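Local coordinates for phosphoenolpyruvate-protein phosphotransferase (Coxiella burnetii, PDB 3TRC) that probably transfers a phosphoryl group from phosphoenolpyruvate to a histidine of a partner protein in the phosphotransferase system, and is represented here by its GAF domain, at residues M6-N18 with E144-E158. Sequence-based numbering, arbitrary orientation. Where two conformers were deposited one is given.
Sequences MLKILRQITQEVN and EEAFCVTLAIHLAAE
F147 sets its ring between two nearly parallel helices, reaching CG of L10 with CD1 at 3.4 Å and CG2 of I9 with CZ at 3.5 Å. F147 holds CG anti to its backbone N (chi1 168°), which sends the broad, flat ring across to helix 6-18. Selenomethionine M6, long and polarisable, bends back so that its SE lies obliquely 4.4 Å from the ring centroid, a Met-aromatic contact. Beside the ring, CD1 of L10 touches the methyl of T150. Further along, branched aliphatic chains mesh: CD1 of I13 meets CD2 of L151 at 4.0 Å. At the far end V17 offers a compact methyl, CG1, to one flat face of the H154 imidazole, a CH-pi contact, while OD1 of N18 lies at the ring's edge, 3.1 Å from H154 NE2 but poorly angled for a hydrogen bond. One water bridges V17 O and E158 OE1. Each threonine turns its methyl to the opposite helix and its hydroxyl back along its own: T14 OG1 bonds L10 O, and T150 OG1 bonds A146 O. The segment axes approach to 10.1 Å, crossing at -21°. Helix 23-37 packs on V17 and F147, strand 114-122 lies against C148, A152 and A156, and L10 meets L10 of the second subunit.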
# COMPACT_ATOMS: atom_id res chain seq x y z
N MSE A 6 4.05 8.23 -9.26
CA MSE A 6 3.54 6.92 -8.87
C MSE A 6 3.39 6.84 -7.36
O MSE A 6 2.39 6.36 -6.83
CB MSE A 6 4.47 5.81 -9.36
CG MSE A 6 4.59 5.73 -10.85
SE MSE A 6 2.87 5.35 -11.67
CE MSE A 6 2.51 7.06 -12.46
N LEU A 7 4.40 7.32 -6.65
CA LEU A 7 4.42 7.28 -5.21
C LEU A 7 3.23 8.03 -4.60
O LEU A 7 2.58 7.54 -3.68
CB LEU A 7 5.74 7.86 -4.72
CG LEU A 7 6.23 7.53 -3.32
CD1 LEU A 7 6.15 6.02 -3.05
CD2 LEU A 7 7.65 8.04 -3.21
N LYS A 8 2.95 9.22 -5.12
CA LYS A 8 1.86 10.03 -4.60
C LYS A 8 0.49 9.51 -5.05
O LYS A 8 -0.50 9.66 -4.34
CB LYS A 8 2.03 11.48 -5.01
CG LYS A 8 3.29 12.12 -4.45
CD LYS A 8 3.39 13.56 -4.89
CE LYS A 8 4.63 14.22 -4.33
NZ LYS A 8 4.97 15.44 -5.12
N ILE A 9 0.45 8.90 -6.23
CA ILE A 9 -0.78 8.27 -6.70
C ILE A 9 -1.11 7.10 -5.79
O ILE A 9 -2.26 6.91 -5.39
CB ILE A 9 -0.63 7.76 -8.14
CG1 ILE A 9 -0.46 8.94 -9.09
CG2 ILE A 9 -1.84 6.89 -8.54
CD1 ILE A 9 0.07 8.56 -10.45
N LEU A 10 -0.08 6.33 -5.46
CA LEU A 10 -0.23 5.21 -4.54
C LEU A 10 -0.79 5.71 -3.22
O LEU A 10 -1.67 5.11 -2.63
CB LEU A 10 1.12 4.54 -4.30
CG LEU A 10 1.35 3.15 -4.89
CD1 LEU A 10 2.57 2.52 -4.23
CD2 LEU A 10 0.12 2.27 -4.69
N ARG A 11 -0.25 6.84 -2.77
CA ARG A 11 -0.69 7.44 -1.52
C ARG A 11 -2.19 7.71 -1.55
O ARG A 11 -2.92 7.33 -0.64
CB ARG A 11 0.09 8.73 -1.27
CG ARG A 11 -0.07 9.32 0.12
CD ARG A 11 0.59 10.69 0.17
NE ARG A 11 0.02 11.60 -0.82
CZ ARG A 11 0.65 12.65 -1.32
NH1 ARG A 11 1.89 12.94 -0.92
NH2 ARG A 11 0.06 13.43 -2.22
N GLN A 12 -2.65 8.36 -2.62
CA GLN A 12 -4.05 8.74 -2.76
C GLN A 12 -4.98 7.53 -2.94
O GLN A 12 -6.05 7.47 -2.34
CB GLN A 12 -4.24 9.73 -3.91
CG GLN A 12 -5.69 9.99 -4.31
CD GLN A 12 -6.45 10.86 -3.31
OE1 GLN A 12 -5.84 11.51 -2.45
NE2 GLN A 12 -7.77 10.88 -3.42
N ILE A 13 -4.57 6.57 -3.77
CA ILE A 13 -5.42 5.41 -4.04
C ILE A 13 -5.45 4.43 -2.87
O ILE A 13 -6.47 3.80 -2.62
CB ILE A 13 -5.01 4.68 -5.33
CG1 ILE A 13 -6.06 3.63 -5.70
CG2 ILE A 13 -3.65 4.02 -5.18
CD1 ILE A 13 -5.88 3.06 -7.08
N THR A 14 -4.33 4.29 -2.16
CA THR A 14 -4.28 3.41 -0.99
C THR A 14 -5.28 3.95 0.02
O THR A 14 -6.02 3.20 0.65
CB THR A 14 -2.86 3.36 -0.38
OG1 THR A 14 -1.92 2.94 -1.38
CG2 THR A 14 -2.81 2.38 0.79
N GLN A 15 -5.30 5.28 0.13
CA GLN A 15 -6.27 6.00 0.96
C GLN A 15 -7.70 5.68 0.54
O GLN A 15 -8.54 5.31 1.37
CB GLN A 15 -6.04 7.50 0.82
CG GLN A 15 -6.94 8.35 1.69
CD GLN A 15 -6.37 8.56 3.07
OE1 GLN A 15 -6.50 7.70 3.94
NE2 GLN A 15 -5.71 9.70 3.27
N GLU A 16 -7.99 5.84 -0.74
CA GLU A 16 -9.34 5.62 -1.26
C GLU A 16 -9.80 4.17 -1.14
O GLU A 16 -10.96 3.91 -0.84
CB GLU A 16 -9.45 6.12 -2.71
CG GLU A 16 -9.52 7.63 -2.85
CD GLU A 16 -9.74 8.07 -4.29
OE1 GLU A 16 -9.30 7.35 -5.22
OE2 GLU A 16 -10.36 9.14 -4.51
N VAL A 17 -8.89 3.22 -1.37
CA VAL A 17 -9.24 1.81 -1.24
C VAL A 17 -9.61 1.46 0.20
O VAL A 17 -10.61 0.80 0.45
CB VAL A 17 -8.10 0.88 -1.72
CG1 VAL A 17 -8.41 -0.58 -1.36
CG2 VAL A 17 -7.89 1.03 -3.21
N ASN A 18 -8.80 1.91 1.15
CA ASN A 18 -9.09 1.61 2.55
C ASN A 18 -10.35 2.30 3.06
O ASN A 18 -10.96 1.84 4.02
CB ASN A 18 -7.88 1.91 3.44
CG ASN A 18 -6.83 0.82 3.38
OD1 ASN A 18 -7.10 -0.28 2.89
ND2 ASN A 18 -5.64 1.11 3.88
N GLU A 144 5.71 2.19 -13.54
CA GLU A 144 4.31 1.83 -13.76
C GLU A 144 4.07 0.41 -13.28
O GLU A 144 3.08 0.14 -12.61
CB GLU A 144 3.96 1.94 -15.24
CG GLU A 144 4.11 3.33 -15.82
CD GLU A 144 3.52 3.41 -17.22
OE1 GLU A 144 2.29 3.59 -17.32
OE2 GLU A 144 4.28 3.25 -18.21
N GLU A 145 4.97 -0.49 -13.64
CA GLU A 145 4.83 -1.87 -13.22
C GLU A 145 4.94 -1.99 -11.70
O GLU A 145 4.12 -2.65 -11.07
CB GLU A 145 5.84 -2.78 -13.93
CG GLU A 145 5.65 -4.25 -13.58
CD GLU A 145 6.58 -5.18 -14.34
OE1 GLU A 145 6.96 -4.84 -15.48
OE2 GLU A 145 6.91 -6.25 -13.80
N ALA A 146 5.93 -1.33 -11.11
CA ALA A 146 6.12 -1.37 -9.66
C ALA A 146 4.90 -0.83 -8.93
O ALA A 146 4.45 -1.39 -7.92
CB ALA A 146 7.37 -0.59 -9.27
N PHE A 147 4.34 0.26 -9.44
CA PHE A 147 3.12 0.83 -8.90
C PHE A 147 1.98 -0.18 -8.94
O PHE A 147 1.30 -0.41 -7.94
CB PHE A 147 2.74 2.07 -9.70
CG PHE A 147 1.37 2.57 -9.41
CD1 PHE A 147 1.12 3.33 -8.29
CD2 PHE A 147 0.33 2.29 -10.27
CE1 PHE A 147 -0.15 3.80 -8.02
CE2 PHE A 147 -0.94 2.75 -10.01
CZ PHE A 147 -1.18 3.50 -8.89
N CYS A 148 1.76 -0.77 -10.10
CA CYS A 148 0.66 -1.71 -10.28
C CYS A 148 0.83 -2.99 -9.46
O CYS A 148 -0.14 -3.54 -8.93
CB CYS A 148 0.47 -2.03 -11.77
SG CYS A 148 -0.20 -0.71 -12.78
N VAL A 149 2.07 -3.47 -9.35
CA VAL A 149 2.35 -4.66 -8.56
C VAL A 149 2.11 -4.38 -7.08
O VAL A 149 1.46 -5.17 -6.39
CB VAL A 149 3.79 -5.16 -8.78
CG1 VAL A 149 4.18 -6.17 -7.71
CG2 VAL A 149 3.92 -5.76 -10.17
N THR A 150 2.62 -3.25 -6.60
CA THR A 150 2.43 -2.87 -5.21
C THR A 150 0.95 -2.74 -4.91
O THR A 150 0.47 -3.19 -3.85
CB THR A 150 3.17 -1.54 -4.90
OG1 THR A 150 4.56 -1.71 -5.20
CG2 THR A 150 3.02 -1.18 -3.44
N LEU A 151 0.21 -2.16 -5.84
CA LEU A 151 -1.24 -2.02 -5.71
C LEU A 151 -1.94 -3.38 -5.64
O LEU A 151 -2.86 -3.57 -4.84
CB LEU A 151 -1.79 -1.21 -6.88
CG LEU A 151 -3.29 -0.91 -6.88
CD1 LEU A 151 -3.67 -0.15 -5.62
CD2 LEU A 151 -3.67 -0.14 -8.13
N ALA A 152 -1.51 -4.31 -6.48
CA ALA A 152 -2.12 -5.64 -6.53
C ALA A 152 -2.00 -6.39 -5.20
O ALA A 152 -2.84 -7.23 -4.87
CB ALA A 152 -1.52 -6.47 -7.66
N ILE A 153 -0.95 -6.10 -4.44
CA ILE A 153 -0.80 -6.68 -3.11
C ILE A 153 -1.96 -6.23 -2.23
O ILE A 153 -2.52 -7.01 -1.46
CB ILE A 153 0.54 -6.29 -2.48
CG1 ILE A 153 1.68 -6.81 -3.36
CG2 ILE A 153 0.65 -6.85 -1.07
CD1 ILE A 153 3.05 -6.31 -2.98
N HIS A 154 -2.31 -4.95 -2.35
CA HIS A 154 -3.41 -4.38 -1.59
C HIS A 154 -4.72 -5.03 -2.03
O HIS A 154 -5.54 -5.42 -1.21
CB HIS A 154 -3.45 -2.86 -1.83
CG HIS A 154 -4.19 -2.09 -0.79
ND1 HIS A 154 -4.88 -2.68 0.25
CD2 HIS A 154 -4.36 -0.75 -0.63
CE1 HIS A 154 -5.43 -1.75 1.00
NE2 HIS A 154 -5.14 -0.57 0.48
N LEU A 155 -4.91 -5.13 -3.34
CA LEU A 155 -6.12 -5.76 -3.89
C LEU A 155 -6.27 -7.20 -3.42
O LEU A 155 -7.38 -7.65 -3.13
CB LEU A 155 -6.11 -5.69 -5.41
CG LEU A 155 -6.05 -4.27 -5.98
CD1 LEU A 155 -6.01 -4.30 -7.49
CD2 LEU A 155 -7.23 -3.45 -5.49
N ALA A 156 -5.16 -7.93 -3.36
CA ALA A 156 -5.19 -9.31 -2.88
C ALA A 156 -5.73 -9.38 -1.45
O ALA A 156 -6.56 -10.23 -1.13
CB ALA A 156 -3.80 -9.94 -2.96
N ALA A 157 -5.25 -8.48 -0.60
CA ALA A 157 -5.69 -8.45 0.79
C ALA A 157 -7.17 -8.12 0.88
O ALA A 157 -7.90 -8.71 1.67
CB ALA A 157 -4.88 -7.43 1.59
N GLU A 158 -7.62 -7.17 0.06
CA GLU A 158 -9.02 -6.78 0.05
C GLU A 158 -9.93 -7.92 -0.41
O GLU A 158 -10.99 -8.17 0.18
CB GLU A 158 -9.22 -5.53 -0.80
CG GLU A 158 -8.43 -4.32 -0.28
CD GLU A 158 -8.92 -3.84 1.09
OE1 GLU A 158 -10.14 -3.67 1.24
OE2 GLU A 158 -8.08 -3.65 2.00
O HOH W 1 -11.18 -1.31 2.30